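Local coordinates for protein imine reductase (Bacillus cereus, PDB 4D3D) that catalyses the NADPH-dependent reduction of imines, with S selectivity towards the cyclic substrate 2-methylpyrroline, at residues 38-42 and 43-47; 94-97 and 98-101; 166-170 and 171-175. All blocks are in the same frame, centred on the assembly; numbering follows the deposited sequence.

Interaction 1. Residues 38-42 and 43-47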
ATOM      1  N   ASP B  38       8.838  -3.798  34.455  1.00 32.63           N
ATOM      2  CA  ASP B  38       7.782  -3.172  35.277  1.00 32.40           C
ATOM      3  C   ASP B  38       6.528  -4.064  35.351  1.00 30.30           C
ATOM      4  O   ASP B  38       5.955  -4.320  36.443  1.00 29.41           O
ATOM      5  CB  ASP B  38       7.493  -1.807  34.638  1.00 35.17           C
ATOM      6  CG  ASP B  38       6.996  -0.810  35.597  1.00 47.72           C
ATOM      7  OD1 ASP B  38       7.781  -0.377  36.475  1.00 53.82           O
ATOM      8  OD2 ASP B  38       5.820  -0.448  35.458  1.00 59.44           O
ATOM      9  N   VAL B  39       6.114  -4.578  34.199  1.00 29.29           N
ATOM     10  CA  VAL B  39       4.951  -5.465  34.148  1.00 31.29           C
ATOM     11  C   VAL B  39       5.205  -6.773  34.808  1.00 32.43           C
ATOM     12  O   VAL B  39       4.345  -7.265  35.527  1.00 27.62           O
ATOM     13  CB  VAL B  39       4.492  -5.717  32.716  1.00 33.41           C
ATOM     14  CG1 VAL B  39       3.472  -6.856  32.628  1.00 36.46           C
ATOM     15  CG2 VAL B  39       3.891  -4.443  32.211  1.00 35.28           C
ATOM     16  N   PHE B  40       6.405  -7.349  34.617  1.00 26.32           N
ATOM     17  CA  PHE B  40       6.735  -8.535  35.371  1.00 28.20           C
ATOM     18  C   PHE B  40       6.625  -8.273  36.910  1.00 28.09           C
ATOM     19  O   PHE B  40       6.084  -9.130  37.610  1.00 28.67           O
ATOM     20  CB  PHE B  40       8.151  -9.072  35.030  1.00 26.78           C
ATOM     21  CG  PHE B  40       8.254  -9.804  33.719  1.00 27.26           C
ATOM     22  CD1 PHE B  40       7.366 -10.824  33.371  1.00 27.04           C
ATOM     23  CD2 PHE B  40       9.314  -9.504  32.835  1.00 26.62           C
ATOM     24  CE1 PHE B  40       7.467 -11.488  32.143  1.00 27.24           C
ATOM     25  CE2 PHE B  40       9.469 -10.207  31.626  1.00 26.41           C
ATOM     26  CZ  PHE B  40       8.545 -11.206  31.291  1.00 27.10           C
ATOM     27  N   LEU B  41       7.162  -7.137  37.386  1.00 26.41           N
ATOM     28  CA  LEU B  41       7.115  -6.804  38.841  1.00 31.44           C
ATOM     29  C   LEU B  41       5.676  -6.684  39.326  1.00 31.88           C
ATOM     30  O   LEU B  41       5.307  -7.237  40.367  1.00 29.98           O
ATOM     31  CB  LEU B  41       7.882  -5.506  39.181  1.00 30.72           C
ATOM     32  CG  LEU B  41       9.417  -5.676  39.142  1.00 31.33           C
ATOM     33  CD1 LEU B  41      10.107  -4.315  39.097  1.00 34.75           C
ATOM     34  CD2 LEU B  41       9.958  -6.555  40.294  1.00 35.23           C
ATOM     35  N   GLU B  42       4.875  -6.016  38.532  1.00 32.26           N
ATOM     36  CA  GLU B  42       3.453  -5.877  38.848  1.00 37.52           C
ATOM     37  C   GLU B  42       2.748  -7.230  38.997  1.00 38.88           C
ATOM     38  O   GLU B  42       1.879  -7.362  39.836  1.00 38.56           O
ATOM     39  CB  GLU B  42       2.782  -5.044  37.776  1.00 40.88           C
ATOM     40  CG  GLU B  42       1.292  -4.799  37.991  1.00 53.44           C
ATOM     41  CD  GLU B  42       0.680  -4.048  36.829  1.00 61.57           C
ATOM     42  OE1 GLU B  42       1.459  -3.436  36.065  1.00 61.13           O
ATOM     43  OE2 GLU B  42      -0.566  -4.082  36.685  1.00 67.83           O
ATOM     44  N   TYR B  43       3.123  -8.223  38.201  1.00 35.42           N
ATOM     45  CA  TYR B  43       2.478  -9.519  38.232  1.00 35.02           C
ATOM     46  C   TYR B  43       3.183 -10.466  39.183  1.00 34.62           C
ATOM     47  O   TYR B  43       2.979 -11.700  39.117  1.00 37.27           O
ATOM     48  CB  TYR B  43       2.305 -10.097  36.779  1.00 35.24           C
ATOM     49  CG  TYR B  43       1.120  -9.437  36.052  1.00 40.05           C
ATOM     50  CD1 TYR B  43       1.250  -8.184  35.470  1.00 43.83           C
ATOM     51  CD2 TYR B  43      -0.153 -10.030  36.029  1.00 41.00           C
ATOM     52  CE1 TYR B  43       0.168  -7.532  34.845  1.00 46.71           C
ATOM     53  CE2 TYR B  43      -1.237  -9.388  35.412  1.00 42.32           C
ATOM     54  CZ  TYR B  43      -1.080  -8.137  34.838  1.00 45.27           C
ATOM     55  OH  TYR B  43      -2.139  -7.497  34.210  1.00 43.44           O
ATOM     56  N   GLY B  44       4.019  -9.930  40.081  1.00 33.34           N
ATOM     57  CA  GLY B  44       4.571 -10.757  41.119  1.00 33.68           C
ATOM     58  C   GLY B  44       5.821 -11.572  40.784  1.00 30.82           C
ATOM     59  O   GLY B  44       6.147 -12.512  41.501  1.00 31.15           O
ATOM     60  N   TYR B  45       6.495 -11.279  39.682  1.00 29.65           N
ATOM     61  CA  TYR B  45       7.714 -11.995  39.353  1.00 27.59           C
ATOM     62  C   TYR B  45       8.864 -11.459  40.154  1.00 28.15           C
ATOM     63  O   TYR B  45       8.921 -10.264  40.496  1.00 30.05           O
ATOM     64  CB  TYR B  45       8.041 -11.802  37.861  1.00 28.39           C
ATOM     65  CG  TYR B  45       7.247 -12.723  36.973  1.00 27.40           C
ATOM     66  CD1 TYR B  45       5.874 -12.558  36.837  1.00 28.56           C
ATOM     67  CD2 TYR B  45       7.848 -13.824  36.332  1.00 27.24           C
ATOM     68  CE1 TYR B  45       5.112 -13.442  36.091  1.00 29.84           C
ATOM     69  CE2 TYR B  45       7.094 -14.713  35.571  1.00 27.94           C
ATOM     70  CZ  TYR B  45       5.728 -14.521  35.438  1.00 29.70           C
ATOM     71  OH  TYR B  45       4.947 -15.390  34.693  1.00 33.51           O
ATOM     72  N   SER B  46       9.790 -12.340  40.474  1.00 25.99           N
ATOM     73  CA  SER B  46      11.120 -11.943  40.921  1.00 29.84           C
ATOM     74  C   SER B  46      11.886 -11.572  39.614  1.00 26.73           C
ATOM     75  O   SER B  46      11.934 -12.399  38.724  1.00 28.71           O
ATOM     76  CB  SER B  46      11.804 -13.131  41.569  1.00 35.86           C
ATOM     77  OG  SER B  46      13.179 -12.850  41.799  1.00 41.59           O
ATOM     78  N   VAL B  47      12.385 -10.339  39.516  1.00 25.20           N
ATOM     79  CA  VAL B  47      13.011  -9.841  38.289  1.00 23.35           C
ATOM     80  C   VAL B  47      14.462  -9.446  38.559  1.00 24.19           C
ATOM     81  O   VAL B  47      14.691  -8.536  39.351  1.00 24.61           O
ATOM     82  CB  VAL B  47      12.245  -8.666  37.711  1.00 24.12           C
ATOM     83  CG1 VAL B  47      12.846  -8.169  36.391  1.00 25.09           C
ATOM     84  CG2 VAL B  47      10.794  -9.029  37.492  1.00 25.77           C
TER

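Interaction 2. Residues 94-97 and 98-101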
ATOM      1  N   ILE B  94      28.321  -8.669  24.610  1.00 14.89           N
ATOM      2  CA  ILE B  94      28.225  -8.978  26.043  1.00 16.41           C
ATOM      3  C   ILE B  94      28.308 -10.489  26.359  1.00 16.68           C
ATOM      4  O   ILE B  94      28.769 -10.871  27.444  1.00 17.77           O
ATOM      5  CB  ILE B  94      26.980  -8.344  26.715  1.00 20.48           C
ATOM      6  CG1 ILE B  94      25.705  -8.939  26.199  1.00 20.02           C
ATOM      7  CG2 ILE B  94      26.914  -6.794  26.577  1.00 22.33           C
ATOM      8  CD1 ILE B  94      24.489  -8.553  26.918  1.00 19.99           C
ATOM      9  N   LEU B  95      27.846 -11.351  25.443  1.00 16.39           N
ATOM     10  CA  LEU B  95      27.854 -12.804  25.729  1.00 14.09           C
ATOM     11  C   LEU B  95      29.070 -13.574  25.261  1.00 13.96           C
ATOM     12  O   LEU B  95      29.448 -14.568  25.919  1.00 17.21           O
ATOM     13  CB  LEU B  95      26.584 -13.462  25.138  1.00 14.50           C
ATOM     14  CG  LEU B  95      25.232 -13.008  25.606  1.00 15.06           C
ATOM     15  CD1 LEU B  95      24.122 -13.871  25.032  1.00 17.86           C
ATOM     16  CD2 LEU B  95      25.163 -12.955  27.104  1.00 17.75           C
ATOM     17  N   GLU B  96      29.746 -13.152  24.198  1.00 14.57           N
ATOM     18  CA  GLU B  96      30.928 -13.888  23.661  1.00 18.66           C
ATOM     19  C   GLU B  96      31.966 -14.090  24.760  1.00 19.56           C
ATOM     20  O   GLU B  96      32.512 -15.221  24.899  1.00 16.98           O
ATOM     21  CB  GLU B  96      31.555 -13.240  22.404  1.00 20.72           C
ATOM     22  CG  GLU B  96      32.665 -14.101  21.709  1.00 24.98           C
ATOM     23  CD  GLU B  96      34.017 -14.032  22.413  1.00 29.64           C
ATOM     24  OE1 GLU B  96      34.278 -12.991  23.070  1.00 33.41           O
ATOM     25  OE2 GLU B  96      34.770 -15.067  22.410  1.00 31.55           O
ATOM     26  N   PRO B  97      32.223 -13.036  25.585  1.00 17.74           N
ATOM     27  CA  PRO B  97      33.291 -13.216  26.591  1.00 18.79           C
ATOM     28  C   PRO B  97      32.919 -14.157  27.685  1.00 18.19           C
ATOM     29  O   PRO B  97      33.840 -14.538  28.450  1.00 19.16           O
ATOM     30  CB  PRO B  97      33.476 -11.794  27.157  1.00 18.02           C
ATOM     31  CG  PRO B  97      33.072 -10.889  25.980  1.00 20.01           C
ATOM     32  CD  PRO B  97      31.848 -11.624  25.418  1.00 18.30           C
ATOM     33  N   VAL B  98      31.637 -14.480  27.820  1.00 16.32           N
ATOM     34  CA  VAL B  98      31.152 -15.406  28.829  1.00 16.93           C
ATOM     35  C   VAL B  98      30.470 -16.645  28.214  1.00 17.72           C
ATOM     36  O   VAL B  98      29.595 -17.216  28.790  1.00 16.75           O
ATOM     37  CB  VAL B  98      30.258 -14.698  29.859  1.00 17.57           C
ATOM     38  CG1 VAL B  98      31.099 -13.712  30.677  1.00 18.90           C
ATOM     39  CG2 VAL B  98      29.093 -13.995  29.221  1.00 17.91           C
ATOM     40  N   SER B  99      30.981 -17.052  27.068  1.00 17.42           N
ATOM     41  CA  SER B  99      30.320 -18.105  26.234  1.00 16.56           C
ATOM     42  C   SER B  99      30.216 -19.432  26.991  1.00 19.69           C
ATOM     43  O   SER B  99      29.289 -20.235  26.723  1.00 19.62           O
ATOM     44  CB  SER B  99      31.275 -18.408  25.082  1.00 18.23           C
ATOM     45  OG  SER B  99      31.153 -17.513  24.026  1.00 25.27           O
ATOM     46  N   GLU B 100      31.143 -19.683  27.921  1.00 18.26           N
ATOM     47  CA  GLU B 100      31.101 -20.904  28.757  1.00 18.52           C
ATOM     48  C   GLU B 100      29.986 -20.975  29.814  1.00 18.93           C
ATOM     49  O   GLU B 100      29.819 -22.007  30.515  1.00 21.39           O
ATOM     50  CB  GLU B 100      32.497 -21.080  29.403  1.00 22.40           C
ATOM     51  CG  GLU B 100      32.801 -20.175  30.639  1.00 27.13           C
ATOM     52  CD  GLU B 100      33.362 -18.732  30.387  1.00 31.06           C
ATOM     53  OE1 GLU B 100      33.245 -18.235  29.231  1.00 28.89           O
ATOM     54  OE2 GLU B 100      33.886 -18.090  31.378  1.00 25.45           O
ATOM     55  N   ASN B 101      29.207 -19.905  29.987  1.00 17.68           N
ATOM     56  CA  ASN B 101      28.178 -19.831  30.974  1.00 16.75           C
ATOM     57  C   ASN B 101      26.764 -19.881  30.454  1.00 18.19           C
ATOM     58  O   ASN B 101      25.790 -19.579  31.193  1.00 20.30           O
ATOM     59  CB  ASN B 101      28.380 -18.566  31.813  1.00 19.37           C
ATOM     60  CG  ASN B 101      29.671 -18.614  32.648  1.00 24.09           C
ATOM     61  OD1 ASN B 101      30.082 -19.677  33.135  1.00 27.50           O
ATOM     62  ND2 ASN B 101      30.321 -17.488  32.795  1.00 23.06           N
TER
HETATM   63  O   HOH W   1      34.620 -15.466  30.934  1.00 21.56           O

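Interaction 3. Residues 166-170 and 171-175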
ATOM      1  N   THR B 166       5.044 -17.208  30.762  1.00 25.49           N
ATOM      2  CA  THR B 166       5.749 -16.000  31.161  1.00 23.96           C
ATOM      3  C   THR B 166       5.701 -14.915  30.042  1.00 21.70           C
ATOM      4  O   THR B 166       5.496 -13.737  30.315  1.00 23.72           O
ATOM      5  CB  THR B 166       7.229 -16.333  31.501  1.00 27.11           C
ATOM      6  OG1 THR B 166       7.252 -17.275  32.569  1.00 29.36           O
ATOM      7  CG2 THR B 166       8.007 -15.073  31.858  1.00 26.34           C
ATOM      8  N   LEU B 167       5.989 -15.304  28.801  1.00 22.30           N
ATOM      9  CA  LEU B 167       5.994 -14.337  27.691  1.00 22.92           C
ATOM     10  C   LEU B 167       4.626 -13.667  27.573  1.00 22.67           C
ATOM     11  O   LEU B 167       4.550 -12.520  27.290  1.00 23.34           O
ATOM     12  CB  LEU B 167       6.403 -15.012  26.348  1.00 22.98           C
ATOM     13  CG  LEU B 167       7.863 -15.487  26.392  1.00 23.23           C
ATOM     14  CD1 LEU B 167       8.159 -16.288  25.135  1.00 24.08           C
ATOM     15  CD2 LEU B 167       8.824 -14.314  26.560  1.00 24.96           C
ATOM     16  N   GLU B 168       3.549 -14.418  27.802  1.00 26.36           N
ATOM     17  CA  GLU B 168       2.167 -13.865  27.680  1.00 27.23           C
ATOM     18  C   GLU B 168       1.727 -12.940  28.819  1.00 29.58           C
ATOM     19  O   GLU B 168       0.696 -12.267  28.728  1.00 32.06           O
ATOM     20  CB  GLU B 168       1.178 -15.020  27.429  1.00 29.28           C
ATOM     21  CG  GLU B 168       1.283 -15.546  26.020  1.00 27.15           C
ATOM     22  CD  GLU B 168       0.397 -16.723  25.696  1.00 32.66           C
ATOM     23  OE1 GLU B 168      -0.350 -17.210  26.550  1.00 32.63           O
ATOM     24  OE2 GLU B 168       0.467 -17.204  24.570  1.00 28.03           O
ATOM     25  N   VAL B 169       2.548 -12.817  29.864  1.00 26.84           N
ATOM     26  CA  VAL B 169       2.376 -11.716  30.799  1.00 28.58           C
ATOM     27  C   VAL B 169       2.639 -10.356  30.115  1.00 26.89           C
ATOM     28  O   VAL B 169       2.021  -9.336  30.435  1.00 29.11           O
ATOM     29  CB  VAL B 169       3.344 -11.891  31.986  1.00 28.64           C
ATOM     30  CG1 VAL B 169       3.324 -10.680  32.895  1.00 31.00           C
ATOM     31  CG2 VAL B 169       3.048 -13.192  32.702  1.00 32.34           C
ATOM     32  N   LEU B 170       3.532 -10.342  29.120  1.00 26.36           N
ATOM     33  CA  LEU B 170       3.877  -9.110  28.418  1.00 26.20           C
ATOM     34  C   LEU B 170       2.862  -8.692  27.327  1.00 28.85           C
ATOM     35  O   LEU B 170       2.512  -7.507  27.217  1.00 31.77           O
ATOM     36  CB  LEU B 170       5.277  -9.242  27.773  1.00 26.72           C
ATOM     37  CG  LEU B 170       6.389  -9.580  28.764  1.00 25.30           C
ATOM     38  CD1 LEU B 170       7.685  -9.654  27.987  1.00 26.52           C
ATOM     39  CD2 LEU B 170       6.482  -8.569  29.926  1.00 23.55           C
ATOM     40  N   THR B 171       2.494  -9.635  26.482  1.00 27.23           N
ATOM     41  CA  THR B 171       1.576  -9.444  25.355  1.00 25.28           C
ATOM     42  C   THR B 171       0.967 -10.797  24.968  1.00 25.68           C
ATOM     43  O   THR B 171       1.451 -11.853  25.414  1.00 28.08           O
ATOM     44  CB  THR B 171       2.271  -8.893  24.046  1.00 26.57           C
ATOM     45  OG1 THR B 171       3.043  -9.938  23.425  1.00 27.09           O
ATOM     46  CG2 THR B 171       3.158  -7.733  24.256  1.00 28.66           C
ATOM     47  N   SER B 172      -0.070 -10.800  24.106  1.00 23.93           N
ATOM     48  CA  SER B 172      -0.497 -12.015  23.432  1.00 24.40           C
ATOM     49  C   SER B 172       0.593 -12.487  22.459  1.00 22.66           C
ATOM     50  O   SER B 172       1.437 -11.705  22.070  1.00 26.19           O
ATOM     51  CB  SER B 172      -1.829 -11.817  22.709  1.00 27.90           C
ATOM     52  OG  SER B 172      -2.797 -11.567  23.715  1.00 28.77           O
ATOM     53  N   SER B 173       0.612 -13.763  22.165  1.00 23.99           N
ATOM     54  CA  SER B 173       1.663 -14.337  21.339  1.00 24.62           C
ATOM     55  C   SER B 173       1.128 -14.774  19.988  1.00 25.35           C
ATOM     56  O   SER B 173      -0.044 -15.152  19.833  1.00 26.05           O
ATOM     57  CB  SER B 173       2.289 -15.515  22.049  1.00 25.26           C
ATOM     58  OG  SER B 173       1.363 -16.579  22.176  1.00 28.09           O
ATOM     59  N   ASP B 174       1.973 -14.698  18.972  1.00 24.03           N
ATOM     60  CA  ASP B 174       1.672 -15.289  17.706  1.00 22.47           C
ATOM     61  C   ASP B 174       2.854 -16.092  17.276  1.00 21.78           C
ATOM     62  O   ASP B 174       3.774 -15.593  16.673  1.00 20.84           O
ATOM     63  CB  ASP B 174       1.275 -14.196  16.693  1.00 23.30           C
ATOM     64  CG  ASP B 174       0.903 -14.758  15.282  1.00 24.36           C
ATOM     65  OD1 ASP B 174       0.960 -15.969  15.021  1.00 23.83           O
ATOM     66  OD2 ASP B 174       0.601 -13.910  14.397  1.00 25.72           O
ATOM     67  N   TYR B 175       2.847 -17.390  17.590  1.00 23.72           N
ATOM     68  CA  TYR B 175       3.934 -18.266  17.235  1.00 20.94           C
ATOM     69  C   TYR B 175       3.871 -18.616  15.742  1.00 19.60           C
ATOM     70  O   TYR B 175       2.883 -19.185  15.270  1.00 19.95           O
ATOM     71  CB  TYR B 175       3.892 -19.589  18.053  1.00 22.38           C
ATOM     72  CG  TYR B 175       4.974 -20.560  17.691  1.00 21.39           C
ATOM     73  CD1 TYR B 175       6.326 -20.373  18.118  1.00 23.30           C
ATOM     74  CD2 TYR B 175       4.721 -21.651  16.882  1.00 24.49           C
ATOM     75  CE1 TYR B 175       7.302 -21.292  17.792  1.00 20.97           C
ATOM     76  CE2 TYR B 175       5.718 -22.537  16.500  1.00 22.74           C
ATOM     77  CZ  TYR B 175       7.009 -22.378  16.963  1.00 22.84           C
ATOM     78  OH  TYR B 175       7.949 -23.320  16.593  1.00 24.13           O
TER
HETATM   79  O   HOH W   2       4.928 -11.496  24.709  1.00 30.39           O
HETATM   80  O   HOH W   3      -1.600 -15.179  23.207  1.00 32.52           O

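Interaction 1. Residues 38-42 and 43-47
Phe40 and Tyr45 show how a helix can be closed by its own backbone: the chain from Phe40 to Tyr45 forms a Schellman motif. Its outer bond runs from Tyr45 N to Phe40 O (3.0 Å). Nested inside, Gly44 N reaches Leu41 O at 3.0 Å. Gly44, the C-prime residue, takes the positive phi (84°) that turns the chain out of the helix. A last helical bond joins Tyr43 N to Val39 O (3.1 Å).

The apolar contacts fall into two groups. Phe40 CB meets Val47 CG2 at 3.6 Å, and the same methyl receives Leu41 CD2, giving the start of the strand two helix residues to rest on. With CG beside its backbone N (chi1 -78°), the Tyr43 ring lies alongside Val39, CD1 being 3.8 Å from Val39 CG1; Val39 O sits at the ring edge, in its plane.

The aromatic contact pairs Phe40 with Tyr45. Their planes are inclined at 48°, and Phe40 CD1 stands 4.0 Å above the Tyr45 ring, over its centre.

The turn links helix 31-42 to strand 46-50 in the first beta-alpha-beta unit of the Rossmann-type domain. Thr166 of helix 157-170 and Val24 of strand 23-27 both touch Phe40 and Tyr45, while Leu60 of helix 58-62 packs against Leu41.

Interaction 2. Residues 94-97 and 98-101
Ser99 folds back onto Glu96 in a 3-10 turn that carries the chain out of helix 88-95, within the Rossmann-type domain, towards strand 106-109. Its side chain illustrates how a short polar residue can reinforce such a turn. CB already lies 3.4 Å from Glu96 O, and the first torsion (chi1 -83°) sets OG beside the backbone N of its own residue. From there OG donates to Glu96 O at 2.8 Å, with the hydroxyl tilted by 22° from the carbonyl plane. Ser99 N grips the same oxygen at 3.2 Å, standing much higher over that plane but on the same face. One carbonyl therefore takes two bonds from a single residue. The tip has a further partner in Arg128 NE, with which OG forms a hydrogen bond, and Trp124 of helix 115-127 packs against this serine.

One residue earlier, Val98 N closes the preceding turn by bonding to Leu95 O at 2.9 Å. The valine branches diverge. CG1 lies beside the backbone N, against the Pro97 carbonyl. CG2, set between the backbone N and the carbonyl carbon, lies against two helix carbonyls, 3.4 Å from Leu95 O and 3.6 Å from Ile94 O. Val71, Asn72 and Leu75 of helix 71-77 also meet this side chain, which joins the turn to the neighbouring helix.

Towards the outer surface, Glu100 bends at chi2 (-86°) and brings its carboxylate back towards Pro97. The link between them is a water, which donates to Pro97 O and to Glu100 OE2, each at 2.8 Å.

Interaction 3. Residues 166-170 and 171-175
The junction between helix 157-170 and strand 171-175 closes a beta-alpha-beta unit at what is, within this chain, the edge of the sheet, and Glu168 bonds across it to Ser173. The glutamate reaches out extended beyond CG (chi2 177°), which carries OE2 to the serine hydroxyl. Ser173 OG donates to Glu168 OE2 at 2.6 Å, on the anti lone pair, the one turned away from OE1. Arg164 NE, one helical turn back, forms a salt bridge with the same oxygen, an arrangement that would be expected to favour the ionised carboxylate. A water accepts from Ser173 N at 2.8 Å and donates weakly to Glu168 OE2, adding an indirect link to the strand backbone.

Nearer the bend, Glu168 CA approaches Thr171 O at 3.1 Å in a CA-H...O contact. On Thr171 the hydroxyl takes the place between backbone N and carbonyl carbon (chi1 74°), where OG1 donates to Ser172 O at 2.7 Å. A second water joins the two segments, giving one hydrogen each to Leu167 O and Thr171 OG1, both at 2.8 Å; Thr151 OG1 also bonds to the threonine hydroxyl.

Beyond the bend, Asp174 OD2 is hydrogen-bonded to Tyr221 OH of the second subunit. Strand 171-175 runs parallel to strand 149-155, with helix 157-170 as the connection, the arrangement that defines a beta-alpha-beta crossover.

All three contacts fall within the N-terminal Rossmann-type domain, in series along the chain. Each marks the end of a helix, and interactions 1 and 3 lead straight into strands of one mixed sheet: 46-50 near one side, 171-175 at the other outermost position within this chain. Their centres are nonetheless only 14 Å apart, because helices 31-42 and 157-170 pack together; Phe40 CZ meets Leu170 CD2 at 3.6 Å, and Tyr45 OH touches Val169 CG2. Interaction 2 stands apart, its centre 27 Å from both others, on the way to strand 106-109. Together they show helix ends finished differently within one domain, of the family type that binds NADP(H), consistent with the enzyme's use of NADPH.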